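Long-range contacts in Low temperature requirement C protein (Listeria monocytogenes, PDB 1Y9I), which probably removes the phosphate from phosphatidylglycerophosphate and holds a calcium and a magnesium ion within an all-helical fold: residues Ser16-Arg21 against Thr67-Asp72; Met74-Glu79 against Gly136-Thr141; Gly96-Leu101 against Phe142-Val147. All coordinates share one frame; numbering follows the deposited sequence.

Interaction 1 (Ser16-Arg21 against Thr67-Asp72); sequences SWLIER and TGIQLD
Asp72 OD2 is gripped by two donors. Water 1 gives it a hydrogen bond of 2.8 Å, and the backbone N of Leu143 gives a second. The same water accepts a hydrogen bond of 2.9 Å from Arg21 NE. It lies in the plane of the guanidinium, at its edge, and so links the two charged side chains. Their charged atoms do not meet directly: Arg21 NH2 stays 5.1 Å from Asp72 OD2. NH2 has its salt bridge with Glu76, and Asp72 OD1 takes the backbone N of Phe142.

Beside these polar groups the contact is apolar, and Ile69 is at its centre. Its CG2 methyl sits over the face of the Trp17 indole, 3.6 Å from the centroid of the five-membered ring and 15° off the ring normal. This is a CH-pi contact. The first torsion of Arg21 (chi1 -63°) sets its CG 3.8 Å from Ile69 CG2. The bends at chi2 and chi3 then turn the guanidinium toward water 1 and Glu76. The indole and the arginine chain both rest on this methyl, from directions at about a right angle. The CD1 branch of Ile69 turns to Leu18. The far end of the indole reaches the backbone of helix 59-76, with Trp17 CH2 3.4 Å from Gln70 CA. Trp17 also packs on Val81 of a second subunit.

The short helical segments pass 10.8 Å apart at 39°. This is wide spacing, filled by the large indole, and is an example of helix-on-helix packing inside an all-helical bundle.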
ATOM      1  N   SER A  16       6.784   6.086 -25.642  1.00 30.22           N
ATOM      2  CA  SER A  16       6.087   6.176 -26.921  1.00 31.02           C
ATOM      3  C   SER A  16       4.613   5.798 -26.827  1.00 30.94           C
ATOM      4  O   SER A  16       3.780   6.357 -27.543  1.00 29.11           O
ATOM      5  CB  SER A  16       6.781   5.301 -27.975  1.00 32.19           C
ATOM      6  OG  SER A  16       6.758   3.933 -27.613  1.00 34.48           O
ATOM      7  N   TRP A  17       4.283   4.858 -25.946  1.00 30.54           N
ATOM      8  CA  TRP A  17       2.894   4.447 -25.812  1.00 30.77           C
ATOM      9  C   TRP A  17       2.069   5.556 -25.169  1.00 28.97           C
ATOM     10  O   TRP A  17       0.926   5.785 -25.555  1.00 27.37           O
ATOM     11  CB  TRP A  17       2.773   3.155 -24.995  1.00 33.87           C
ATOM     12  CG  TRP A  17       1.680   2.249 -25.507  1.00 36.76           C
ATOM     13  CD1 TRP A  17       0.810   2.512 -26.529  1.00 37.98           C
ATOM     14  CD2 TRP A  17       1.356   0.936 -25.037  1.00 38.48           C
ATOM     15  NE1 TRP A  17      -0.031   1.447 -26.727  1.00 37.46           N
ATOM     16  CE2 TRP A  17       0.280   0.463 -25.824  1.00 39.00           C
ATOM     17  CE3 TRP A  17       1.868   0.109 -24.027  1.00 38.43           C
ATOM     18  CZ2 TRP A  17      -0.295  -0.799 -25.636  1.00 39.09           C
ATOM     19  CZ3 TRP A  17       1.297  -1.149 -23.837  1.00 39.94           C
ATOM     20  CH2 TRP A  17       0.225  -1.589 -24.641  1.00 39.64           C
ATOM     21  N   LEU A  18       2.646   6.236 -24.181  1.00 27.08           N
ATOM     22  CA  LEU A  18       1.949   7.340 -23.532  1.00 27.51           C
ATOM     23  C   LEU A  18       1.605   8.375 -24.605  1.00 27.61           C
ATOM     24  O   LEU A  18       0.458   8.817 -24.721  1.00 26.32           O
ATOM     25  CB  LEU A  18       2.837   7.992 -22.464  1.00 28.07           C
ATOM     26  CG  LEU A  18       2.853   7.384 -21.060  1.00 28.98           C
ATOM     27  CD1 LEU A  18       3.966   8.016 -20.234  1.00 27.84           C
ATOM     28  CD2 LEU A  18       1.502   7.608 -20.393  1.00 28.83           C
ATOM     29  N   ILE A  19       2.614   8.747 -25.389  1.00 27.45           N
ATOM     30  CA  ILE A  19       2.451   9.729 -26.459  1.00 30.98           C
ATOM     31  C   ILE A  19       1.417   9.252 -27.473  1.00 31.59           C
ATOM     32  O   ILE A  19       0.570  10.025 -27.918  1.00 33.25           O
ATOM     33  CB  ILE A  19       3.801   9.996 -27.169  1.00 31.15           C
ATOM     34  CG1 ILE A  19       4.757  10.685 -26.190  1.00 31.18           C
ATOM     35  CG2 ILE A  19       3.582  10.852 -28.423  1.00 32.63           C
ATOM     36  CD1 ILE A  19       6.165  10.871 -26.706  1.00 32.67           C
ATOM     37  N   GLU A  20       1.486   7.974 -27.824  1.00 32.34           N
ATOM     38  CA  GLU A  20       0.545   7.387 -28.767  1.00 32.51           C
ATOM     39  C   GLU A  20      -0.886   7.475 -28.233  1.00 31.56           C
ATOM     40  O   GLU A  20      -1.842   7.588 -29.007  1.00 30.83           O
ATOM     41  CB  GLU A  20       0.925   5.925 -29.033  1.00 35.27           C
ATOM     42  CG  GLU A  20      -0.116   5.125 -29.795  1.00 39.87           C
ATOM     43  CD  GLU A  20       0.385   3.750 -30.197  1.00 41.08           C
ATOM     44  OE1 GLU A  20      -0.446   2.903 -30.589  1.00 43.82           O
ATOM     45  OE2 GLU A  20       1.610   3.514 -30.131  1.00 42.95           O
ATOM     46  N   ARG A  21      -1.034   7.428 -26.911  1.00 27.43           N
ATOM     47  CA  ARG A  21      -2.354   7.513 -26.298  1.00 27.89           C
ATOM     48  C   ARG A  21      -2.809   8.963 -26.161  1.00 26.76           C
ATOM     49  O   ARG A  21      -3.910   9.235 -25.684  1.00 28.54           O
ATOM     50  CB  ARG A  21      -2.358   6.817 -24.931  1.00 27.34           C
ATOM     51  CG  ARG A  21      -2.074   5.320 -25.017  1.00 27.96           C
ATOM     52  CD  ARG A  21      -3.100   4.600 -25.894  1.00 27.08           C
ATOM     53  NE  ARG A  21      -4.386   4.442 -25.226  1.00 26.19           N
ATOM     54  CZ  ARG A  21      -5.491   3.985 -25.809  1.00 26.33           C
ATOM     55  NH1 ARG A  21      -5.479   3.640 -27.090  1.00 27.08           N
ATOM     56  NH2 ARG A  21      -6.605   3.858 -25.102  1.00 26.84           N
ATOM     57  N   THR A  67       1.567  -2.071 -18.391  1.00 18.53           N
ATOM     58  CA  THR A  67       0.491  -2.957 -17.991  1.00 17.81           C
ATOM     59  C   THR A  67      -0.870  -2.269 -18.078  1.00 17.93           C
ATOM     60  O   THR A  67      -1.815  -2.821 -18.631  1.00 16.28           O
ATOM     61  CB  THR A  67       0.734  -3.496 -16.561  1.00 17.98           C
ATOM     62  OG1 THR A  67       2.028  -4.110 -16.504  1.00 17.34           O
ATOM     63  CG2 THR A  67      -0.316  -4.528 -16.185  1.00 18.31           C
ATOM     64  N   GLY A  68      -0.959  -1.053 -17.548  1.00 15.81           N
ATOM     65  CA  GLY A  68      -2.215  -0.324 -17.572  1.00 17.83           C
ATOM     66  C   GLY A  68      -2.727   0.032 -18.959  1.00 18.63           C
ATOM     67  O   GLY A  68      -3.896  -0.220 -19.277  1.00 18.31           O
ATOM     68  N   ILE A  69      -1.871   0.628 -19.785  1.00 18.54           N
ATOM     69  CA  ILE A  69      -2.277   1.005 -21.138  1.00 18.89           C
ATOM     70  C   ILE A  69      -2.665  -0.238 -21.937  1.00 19.16           C
ATOM     71  O   ILE A  69      -3.618  -0.214 -22.717  1.00 20.13           O
ATOM     72  CB  ILE A  69      -1.151   1.748 -21.883  1.00 18.56           C
ATOM     73  CG1 ILE A  69      -0.854   3.082 -21.187  1.00 19.52           C
ATOM     74  CG2 ILE A  69      -1.570   2.005 -23.331  1.00 19.92           C
ATOM     75  CD1 ILE A  69       0.238   3.905 -21.861  1.00 19.22           C
ATOM     76  N   GLN A  70      -1.936  -1.328 -21.725  1.00 19.99           N
ATOM     77  CA  GLN A  70      -2.219  -2.580 -22.422  1.00 20.57           C
ATOM     78  C   GLN A  70      -3.660  -3.013 -22.177  1.00 20.77           C
ATOM     79  O   GLN A  70      -4.353  -3.448 -23.101  1.00 18.69           O
ATOM     80  CB  GLN A  70      -1.276  -3.685 -21.943  1.00 22.87           C
ATOM     81  CG  GLN A  70      -1.547  -5.056 -22.559  1.00 22.02           C
ATOM     82  CD  GLN A  70      -1.364  -5.070 -24.069  1.00 25.09           C
ATOM     83  OE1 GLN A  70      -2.237  -4.629 -24.825  1.00 28.24           O
ATOM     84  NE2 GLN A  70      -0.221  -5.568 -24.516  1.00 21.09           N
ATOM     85  N   LEU A  71      -4.106  -2.900 -20.929  1.00 21.30           N
ATOM     86  CA  LEU A  71      -5.465  -3.274 -20.572  1.00 19.88           C
ATOM     87  C   LEU A  71      -6.495  -2.339 -21.205  1.00 21.22           C
ATOM     88  O   LEU A  71      -7.535  -2.800 -21.685  1.00 24.65           O
ATOM     89  CB  LEU A  71      -5.624  -3.315 -19.041  1.00 19.80           C
ATOM     90  CG  LEU A  71      -4.930  -4.500 -18.347  1.00 19.69           C
ATOM     91  CD1 LEU A  71      -4.944  -4.315 -16.818  1.00 16.26           C
ATOM     92  CD2 LEU A  71      -5.635  -5.797 -18.734  1.00 21.01           C
ATOM     93  N   ASP A  72      -6.220  -1.035 -21.213  1.00 20.57           N
ATOM     94  CA  ASP A  72      -7.141  -0.075 -21.830  1.00 20.88           C
ATOM     95  C   ASP A  72      -7.355  -0.402 -23.306  1.00 22.48           C
ATOM     96  O   ASP A  72      -8.488  -0.417 -23.802  1.00 22.11           O
ATOM     97  CB  ASP A  72      -6.582   1.350 -21.766  1.00 22.10           C
ATOM     98  CG  ASP A  72      -6.629   1.940 -20.383  1.00 20.87           C
ATOM     99  OD1 ASP A  72      -7.355   1.395 -19.528  1.00 24.64           O
ATOM    100  OD2 ASP A  72      -5.946   2.967 -20.163  1.00 25.43           O
TER
HETATM  101  O   HOH W   1      -5.301   4.503 -22.461  1.00 24.52           O

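Interaction 2 (Met74-Glu79 against Gly136-Thr141); sequences MAEKGE and GIAVHT. With MG (magnesium ion), chain F.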
HETATM    1  N   MSE A  74      -6.796  -3.232 -24.904  1.00 26.80           N
HETATM    2  CA  MSE A  74      -7.500  -4.491 -25.108  1.00 28.38           C
HETATM    3  C   MSE A  74      -9.000  -4.281 -24.913  1.00 27.17           C
HETATM    4  O   MSE A  74      -9.819  -4.888 -25.603  1.00 26.73           O
HETATM    5  CB  MSE A  74      -6.977  -5.557 -24.138  1.00 31.83           C
HETATM    6  CG  MSE A  74      -5.576  -6.037 -24.464  1.00 38.56           C
HETATM    7 SE   MSE A  74      -5.504  -6.798 -26.253  1.00 52.11          SE
HETATM    8  CE  MSE A  74      -3.870  -7.831 -26.091  1.00 44.63           C
ATOM      9  N   ALA A  75      -9.354  -3.403 -23.980  1.00 25.56           N
ATOM     10  CA  ALA A  75     -10.749  -3.100 -23.704  1.00 24.61           C
ATOM     11  C   ALA A  75     -11.381  -2.391 -24.906  1.00 26.17           C
ATOM     12  O   ALA A  75     -12.539  -2.659 -25.263  1.00 25.05           O
ATOM     13  CB  ALA A  75     -10.856  -2.225 -22.455  1.00 25.10           C
ATOM     14  N   GLU A  76     -10.624  -1.489 -25.527  1.00 26.17           N
ATOM     15  CA  GLU A  76     -11.113  -0.757 -26.696  1.00 29.38           C
ATOM     16  C   GLU A  76     -11.360  -1.704 -27.862  1.00 30.38           C
ATOM     17  O   GLU A  76     -12.287  -1.504 -28.645  1.00 30.37           O
ATOM     18  CB  GLU A  76     -10.103   0.293 -27.157  1.00 30.63           C
ATOM     19  CG  GLU A  76      -9.772   1.370 -26.151  1.00 34.19           C
ATOM     20  CD  GLU A  76      -9.002   2.516 -26.779  1.00 35.45           C
ATOM     21  OE1 GLU A  76      -8.100   2.247 -27.603  1.00 36.28           O
ATOM     22  OE2 GLU A  76      -9.292   3.685 -26.446  1.00 36.27           O
ATOM     23  N   LYS A  77     -10.510  -2.719 -27.978  1.00 30.35           N
ATOM     24  CA  LYS A  77     -10.612  -3.697 -29.056  1.00 31.34           C
ATOM     25  C   LYS A  77     -11.608  -4.817 -28.765  1.00 29.88           C
ATOM     26  O   LYS A  77     -11.859  -5.663 -29.623  1.00 30.11           O
ATOM     27  CB  LYS A  77      -9.242  -4.315 -29.335  1.00 32.20           C
ATOM     28  CG  LYS A  77      -8.202  -3.350 -29.874  1.00 37.30           C
ATOM     29  CD  LYS A  77      -6.849  -4.038 -29.989  1.00 39.63           C
ATOM     30  CE  LYS A  77      -5.772  -3.086 -30.482  1.00 43.58           C
ATOM     31  NZ  LYS A  77      -4.427  -3.732 -30.444  1.00 46.11           N
ATOM     32  N   GLY A  78     -12.169  -4.828 -27.559  1.00 28.37           N
ATOM     33  CA  GLY A  78     -13.123  -5.864 -27.199  1.00 26.69           C
ATOM     34  C   GLY A  78     -12.489  -7.243 -27.111  1.00 28.35           C
ATOM     35  O   GLY A  78     -13.127  -8.252 -27.418  1.00 27.13           O
ATOM     36  N   GLU A  79     -11.235  -7.284 -26.669  1.00 28.01           N
ATOM     37  CA  GLU A  79     -10.485  -8.537 -26.549  1.00 28.29           C
ATOM     38  C   GLU A  79     -10.568  -9.186 -25.167  1.00 27.49           C
ATOM     39  O   GLU A  79     -10.190 -10.346 -24.998  1.00 25.62           O
ATOM     40  CB  GLU A  79      -9.011  -8.290 -26.881  1.00 31.39           C
ATOM     41  CG  GLU A  79      -8.720  -7.748 -28.273  1.00 36.03           C
ATOM     42  CD  GLU A  79      -8.701  -8.828 -29.337  1.00 40.31           C
ATOM     43  OE1 GLU A  79      -8.289  -9.966 -29.025  1.00 41.75           O
ATOM     44  OE2 GLU A  79      -9.077  -8.536 -30.493  1.00 44.27           O
ATOM     45  N   GLY A 136     -17.432   6.300 -25.332  1.00 45.58           N
ATOM     46  CA  GLY A 136     -17.934   4.981 -25.673  1.00 44.46           C
ATOM     47  C   GLY A 136     -17.031   4.170 -26.583  1.00 42.72           C
ATOM     48  O   GLY A 136     -17.267   2.978 -26.780  1.00 43.79           O
ATOM     49  N   ILE A 137     -16.009   4.807 -27.151  1.00 40.28           N
ATOM     50  CA  ILE A 137     -15.072   4.115 -28.033  1.00 38.31           C
ATOM     51  C   ILE A 137     -13.673   4.077 -27.417  1.00 36.09           C
ATOM     52  O   ILE A 137     -13.007   3.041 -27.432  1.00 33.76           O
ATOM     53  CB  ILE A 137     -14.988   4.790 -29.427  1.00 40.58           C
ATOM     54  CG1 ILE A 137     -14.617   6.266 -29.278  1.00 42.01           C
ATOM     55  CG2 ILE A 137     -16.322   4.652 -30.152  1.00 42.44           C
ATOM     56  CD1 ILE A 137     -14.471   7.001 -30.594  1.00 44.35           C
ATOM     57  N   ALA A 138     -13.232   5.208 -26.876  1.00 31.97           N
ATOM     58  CA  ALA A 138     -11.917   5.285 -26.253  1.00 30.94           C
ATOM     59  C   ALA A 138     -12.014   4.861 -24.790  1.00 27.15           C
ATOM     60  O   ALA A 138     -12.968   5.206 -24.093  1.00 29.11           O
ATOM     61  CB  ALA A 138     -11.367   6.703 -26.353  1.00 30.51           C
ATOM     62  N   VAL A 139     -11.024   4.107 -24.332  1.00 26.33           N
ATOM     63  CA  VAL A 139     -10.988   3.638 -22.951  1.00 23.10           C
ATOM     64  C   VAL A 139      -9.691   4.122 -22.303  1.00 22.63           C
ATOM     65  O   VAL A 139      -8.605   3.881 -22.820  1.00 21.49           O
ATOM     66  CB  VAL A 139     -11.058   2.091 -22.896  1.00 23.23           C
ATOM     67  CG1 VAL A 139     -10.968   1.607 -21.460  1.00 23.03           C
ATOM     68  CG2 VAL A 139     -12.362   1.615 -23.521  1.00 22.94           C
ATOM     69  N   HIS A 140      -9.815   4.818 -21.177  1.00 22.04           N
ATOM     70  CA  HIS A 140      -8.654   5.346 -20.465  1.00 22.33           C
ATOM     71  C   HIS A 140      -8.778   5.036 -18.978  1.00 21.39           C
ATOM     72  O   HIS A 140      -8.298   5.788 -18.128  1.00 22.23           O
ATOM     73  CB  HIS A 140      -8.554   6.861 -20.671  1.00 23.53           C
ATOM     74  CG  HIS A 140      -8.271   7.262 -22.087  1.00 26.18           C
ATOM     75  ND1 HIS A 140      -7.068   7.005 -22.707  1.00 27.60           N
ATOM     76  CD2 HIS A 140      -9.037   7.904 -23.002  1.00 27.21           C
ATOM     77  CE1 HIS A 140      -7.103   7.470 -23.943  1.00 28.93           C
ATOM     78  NE2 HIS A 140      -8.286   8.020 -24.146  1.00 28.31           N
ATOM     79  N   THR A 141      -9.432   3.922 -18.683  1.00 20.17           N
ATOM     80  CA  THR A 141      -9.653   3.472 -17.322  1.00 18.08           C
ATOM     81  C   THR A 141      -8.353   3.408 -16.517  1.00 17.90           C
ATOM     82  O   THR A 141      -8.309   3.826 -15.358  1.00 17.20           O
ATOM     83  CB  THR A 141     -10.334   2.098 -17.341  1.00 21.11           C
ATOM     84  OG1 THR A 141     -11.612   2.227 -17.983  1.00 22.78           O
ATOM     85  CG2 THR A 141     -10.523   1.561 -15.928  1.00 17.43           C
TER
HETATM   86 MG    MG F 601      -9.145   4.775 -13.768  1.00 25.06          MG
HETATM   87  O   HOH W   2     -13.562   0.830 -28.798  1.00 40.78           O
HETATM   88  O   HOH W   3      -9.391   6.047 -12.143  1.00 25.28           O
HETATM   89  O   HOH W   4     -10.782   5.477 -14.624  1.00 28.45           O
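Glu76 and Val139 meet through a hydrogen bond between a side chain and the backbone. Val139 N donates to Glu76 OE2 over 2.8 Å, with an angle of 161° at the hydrogen. OE2 uses its anti lone pair, the one turned away from OE1. The Glu76 chain is extended beyond CG, and this carries the carboxylate from the helix to the loop. OE2 also forms a salt bridge with Arg21 NH2, so the backbone bond and a positive charge share this oxygen. The charge would probably favour the ionised carboxylate. The same oxygen is in van der Waals contact with Ala138, its CB lying 3.7 Å from Glu76 OE2.

Water adds a second polar link. Water 2 donates to Glu76 O and to Ile137 O, at 2.7 Å each. It bridges the carbonyls of the helix end and the loop.

The helix end itself is a Schellman motif. Gly78 has positive phi (67°). Glu79 N bonds back to Met74 O, and Gly78 N to Ala75 O. Met74 is present as selenomethionine. The motif closes helix 59-76 just beyond the residues that touch the loop leading into helix 143-160.

Apolar contacts lie beside the hydrogen bond. The side chains of Glu76 and Val139 run alongside each other in opposite senses, with Glu76 CG 3.6 Å from Val139 CB. Val139 CG1 is anti to its own backbone N (chi1 178°) and meets Ala75 CB at 4.0 Å. Val139 also packs on Ser89 of helix 84-89.

Metal coordination occupies the far end of the loop. Thr141 O binds the magnesium ion at 2.0 Å, beside waters 3 and 4. Asp98, Asp144 and Asp145 complete its six ligands. Thr141 OG1 makes a hydrogen bond with Ile88 O.

Interaction 3 (Gly96-Leu101 against Phe142-Val147); sequences GVDEIL and FLDDIV. With MG (magnesium ion), chain F; CA (calcium ion), chain E.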
ATOM      1  N   GLY A  96     -11.437  -1.146  -8.703  1.00 17.14           N
ATOM      2  CA  GLY A  96     -10.324  -0.333  -8.243  1.00 17.57           C
ATOM      3  C   GLY A  96      -8.936  -0.826  -8.589  1.00 18.21           C
ATOM      4  O   GLY A  96      -7.963  -0.390  -7.975  1.00 17.19           O
ATOM      5  N   VAL A  97      -8.823  -1.720  -9.567  1.00 16.36           N
ATOM      6  CA  VAL A  97      -7.515  -2.234  -9.930  1.00 15.99           C
ATOM      7  C   VAL A  97      -6.684  -1.140 -10.603  1.00 14.35           C
ATOM      8  O   VAL A  97      -5.461  -1.116 -10.458  1.00 16.53           O
ATOM      9  CB  VAL A  97      -7.625  -3.490 -10.850  1.00 16.70           C
ATOM     10  CG1 VAL A  97      -6.238  -4.004 -11.207  1.00 18.84           C
ATOM     11  CG2 VAL A  97      -8.400  -4.587 -10.125  1.00 18.73           C
ATOM     12  N   ASP A  98      -7.341  -0.219 -11.316  1.00 14.14           N
ATOM     13  CA  ASP A  98      -6.617   0.868 -11.967  1.00 15.46           C
ATOM     14  C   ASP A  98      -5.995   1.806 -10.927  1.00 16.69           C
ATOM     15  O   ASP A  98      -4.887   2.305 -11.123  1.00 17.98           O
ATOM     16  CB  ASP A  98      -7.519   1.651 -12.955  1.00 16.80           C
ATOM     17  CG  ASP A  98      -8.889   2.005 -12.388  1.00 19.36           C
ATOM     18  OD1 ASP A  98      -9.571   1.120 -11.832  1.00 16.72           O
ATOM     19  OD2 ASP A  98      -9.299   3.181 -12.528  1.00 20.49           O
ATOM     20  N   GLU A  99      -6.691   2.021  -9.816  1.00 16.64           N
ATOM     21  CA  GLU A  99      -6.167   2.884  -8.754  1.00 16.47           C
ATOM     22  C   GLU A  99      -5.012   2.184  -8.018  1.00 17.33           C
ATOM     23  O   GLU A  99      -4.081   2.830  -7.538  1.00 17.24           O
ATOM     24  CB  GLU A  99      -7.267   3.237  -7.747  1.00 18.05           C
ATOM     25  CG  GLU A  99      -8.311   4.248  -8.246  1.00 19.53           C
ATOM     26  CD  GLU A  99      -9.426   3.631  -9.095  1.00 21.00           C
ATOM     27  OE1 GLU A  99      -9.408   2.411  -9.351  1.00 20.49           O
ATOM     28  OE2 GLU A  99     -10.332   4.375  -9.512  1.00 22.26           O
ATOM     29  N   ILE A 100      -5.084   0.861  -7.929  1.00 16.03           N
ATOM     30  CA  ILE A 100      -4.047   0.076  -7.260  1.00 17.63           C
ATOM     31  C   ILE A 100      -2.742   0.139  -8.051  1.00 18.24           C
ATOM     32  O   ILE A 100      -1.669   0.389  -7.496  1.00 14.95           O
ATOM     33  CB  ILE A 100      -4.486  -1.411  -7.127  1.00 19.10           C
ATOM     34  CG1 ILE A 100      -5.532  -1.549  -6.016  1.00 22.66           C
ATOM     35  CG2 ILE A 100      -3.291  -2.303  -6.870  1.00 19.71           C
ATOM     36  CD1 ILE A 100      -5.007  -1.260  -4.633  1.00 27.06           C
ATOM     37  N   LEU A 101      -2.839  -0.095  -9.354  1.00 17.63           N
ATOM     38  CA  LEU A 101      -1.663  -0.064 -10.211  1.00 21.10           C
ATOM     39  C   LEU A 101      -0.995   1.310 -10.169  1.00 20.74           C
ATOM     40  O   LEU A 101       0.227   1.412 -10.059  1.00 23.10           O
ATOM     41  CB  LEU A 101      -2.066  -0.405 -11.648  1.00 22.09           C
ATOM     42  CG  LEU A 101      -0.965  -0.345 -12.701  1.00 24.83           C
ATOM     43  CD1 LEU A 101       0.107  -1.385 -12.399  1.00 26.58           C
ATOM     44  CD2 LEU A 101      -1.584  -0.580 -14.071  1.00 23.53           C
ATOM     45  N   PHE A 142      -7.297   2.890 -17.127  1.00 17.64           N
ATOM     46  CA  PHE A 142      -6.010   2.793 -16.440  1.00 17.58           C
ATOM     47  C   PHE A 142      -5.130   4.016 -16.664  1.00 17.73           C
ATOM     48  O   PHE A 142      -4.411   4.450 -15.761  1.00 18.74           O
ATOM     49  CB  PHE A 142      -5.262   1.551 -16.904  1.00 18.57           C
ATOM     50  CG  PHE A 142      -5.777   0.291 -16.304  1.00 19.60           C
ATOM     51  CD1 PHE A 142      -5.238  -0.196 -15.119  1.00 20.74           C
ATOM     52  CD2 PHE A 142      -6.843  -0.388 -16.891  1.00 20.35           C
ATOM     53  CE1 PHE A 142      -5.754  -1.341 -14.521  1.00 19.96           C
ATOM     54  CE2 PHE A 142      -7.369  -1.536 -16.298  1.00 19.47           C
ATOM     55  CZ  PHE A 142      -6.822  -2.011 -15.112  1.00 19.71           C
ATOM     56  N   LEU A 143      -5.188   4.578 -17.864  1.00 19.22           N
ATOM     57  CA  LEU A 143      -4.361   5.730 -18.182  1.00 18.69           C
ATOM     58  C   LEU A 143      -4.649   6.981 -17.355  1.00 19.33           C
ATOM     59  O   LEU A 143      -3.715   7.730 -17.036  1.00 18.61           O
ATOM     60  CB  LEU A 143      -4.459   6.063 -19.673  1.00 19.35           C
ATOM     61  CG  LEU A 143      -3.541   7.207 -20.129  1.00 21.58           C
ATOM     62  CD1 LEU A 143      -2.102   6.906 -19.737  1.00 21.72           C
ATOM     63  CD2 LEU A 143      -3.654   7.389 -21.635  1.00 20.82           C
ATOM     64  N   ASP A 144      -5.912   7.235 -17.011  1.00 18.65           N
ATOM     65  CA  ASP A 144      -6.183   8.430 -16.212  1.00 20.60           C
ATOM     66  C   ASP A 144      -5.466   8.366 -14.862  1.00 20.06           C
ATOM     67  O   ASP A 144      -4.880   9.363 -14.425  1.00 19.05           O
ATOM     68  CB  ASP A 144      -7.693   8.683 -16.020  1.00 24.05           C
ATOM     69  CG  ASP A 144      -8.463   7.459 -15.568  1.00 26.81           C
ATOM     70  OD1 ASP A 144      -7.866   6.531 -14.986  1.00 29.97           O
ATOM     71  OD2 ASP A 144      -9.695   7.442 -15.786  1.00 31.48           O
ATOM     72  N   ASP A 145      -5.491   7.199 -14.217  1.00 20.18           N
ATOM     73  CA  ASP A 145      -4.815   7.013 -12.929  1.00 21.02           C
ATOM     74  C   ASP A 145      -3.307   7.118 -13.114  1.00 19.30           C
ATOM     75  O   ASP A 145      -2.604   7.702 -12.286  1.00 20.89           O
ATOM     76  CB  ASP A 145      -5.116   5.631 -12.345  1.00 21.52           C
ATOM     77  CG  ASP A 145      -6.583   5.400 -12.119  1.00 27.22           C
ATOM     78  OD1 ASP A 145      -7.136   5.969 -11.159  1.00 26.91           O
ATOM     79  OD2 ASP A 145      -7.182   4.642 -12.909  1.00 30.17           O
ATOM     80  N   ILE A 146      -2.808   6.528 -14.197  1.00 18.34           N
ATOM     81  CA  ILE A 146      -1.380   6.549 -14.483  1.00 17.09           C
ATOM     82  C   ILE A 146      -0.848   7.981 -14.608  1.00 17.02           C
ATOM     83  O   ILE A 146       0.176   8.330 -14.021  1.00 17.81           O
ATOM     84  CB  ILE A 146      -1.070   5.761 -15.785  1.00 19.74           C
ATOM     85  CG1 ILE A 146      -1.210   4.255 -15.520  1.00 20.34           C
ATOM     86  CG2 ILE A 146       0.315   6.108 -16.296  1.00 16.97           C
ATOM     87  CD1 ILE A 146      -1.124   3.382 -16.777  1.00 22.79           C
ATOM     88  N   VAL A 147      -1.555   8.805 -15.371  1.00 17.18           N
ATOM     89  CA  VAL A 147      -1.150  10.189 -15.577  1.00 16.88           C
ATOM     90  C   VAL A 147      -1.217  10.970 -14.269  1.00 15.68           C
ATOM     91  O   VAL A 147      -0.291  11.703 -13.929  1.00 16.51           O
ATOM     92  CB  VAL A 147      -2.034  10.848 -16.655  1.00 18.27           C
ATOM     93  CG1 VAL A 147      -1.708  12.335 -16.790  1.00 15.53           C
ATOM     94  CG2 VAL A 147      -1.814  10.137 -17.976  1.00 17.06           C
TER
HETATM   95 MG    MG F 601      -9.145   4.775 -13.768  1.00 25.06          MG
HETATM   96 CA    CA E 501     -11.328   2.557 -10.941  1.00 18.13          CA
HETATM   97  O   HOH W   5      -3.611   2.684 -13.746  1.00 21.15           O
HETATM   98  O   HOH W   4     -10.782   5.477 -14.624  1.00 28.45           O
HETATM   99  O   HOH W   6     -11.986   4.753 -11.976  1.00 22.45           O
HETATM  100  O   HOH W   7     -13.159   3.265  -9.437  1.00 22.66           O
HETATM  101  O   HOH W   8     -12.721   1.886 -12.769  1.00 19.22           O
HETATM  102  O   HOH W   3      -9.391   6.047 -12.143  1.00 25.28           O
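Asp98 OD2 and Asp145 OD2 approach to 2.6 Å because both bind the magnesium ion. The carboxylate planes are turned 65° apart, and each gives one oxygen to this metal. Asp98 has CG between its backbone N and carbonyl carbon (chi1 46°), while Asp145 has CG beside its N (chi1 -59°). Asp144 shares the first torsion of Asp98, but its carboxylate is rotated differently and brings OD1 to the magnesium ion at 2.5 Å. Its OD2 accepts a hydrogen bond from water 4, a metal ligand.

Asp98 serves both metals. OD2 joins magnesium and calcium, and OD1 binds calcium alone, at 2.4 Å. Glu99 is bent at chi2, which folds its carboxylate back so that OE1 and OE2 both bind the calcium ion. Tyr95 O and three waters complete eight ligands. The bridging carboxylate oxygen joins the two ions into a binuclear site.

The other side of Asp98 is apolar. Its CB lies over the Phe142 ring face, offset toward the rim and 3.9 Å from the centroid, as a CH-pi contact. Leu101 CD2 comes to the same ring, 3.8 Å from Phe142 CD1. Water 5 donates to both Asp98 O and Phe142 O, tying the backbones.

Helices 97-106 and 143-160 run in the same sense but inclined to each other, with segment axes 8.5 Å apart. Helix 59-76 packs against both, through Ala64 on Leu101 and Val65 on Ile146. Its Leu71 meets Phe142, which leads into helix 143-160. Val97 packs on Leu101 of a second subunit, and Leu101 on its Val97.

Interactions 1 and 3 are buried, while interaction 2 is partly buried and lies farther from the centre of the chain. Helix 59-76 belongs to both interaction 1 and interaction 2, and the Arg21-Glu76 salt bridge ties them. Interactions 2 and 3 share the magnesium ion and waters 3 and 4. Asp72 connects interaction 1 to interaction 3. Their chemistry follows their place. Interaction 1 is mainly methyl and indole packing with one water bridge. Interaction 2 joins a helix end to a loop with a hydrogen bond from a backbone N-H to a side-chain carboxylate. Interaction 3 places carboxylates around two metals, backed by an aromatic ring. All three reach the second subunit.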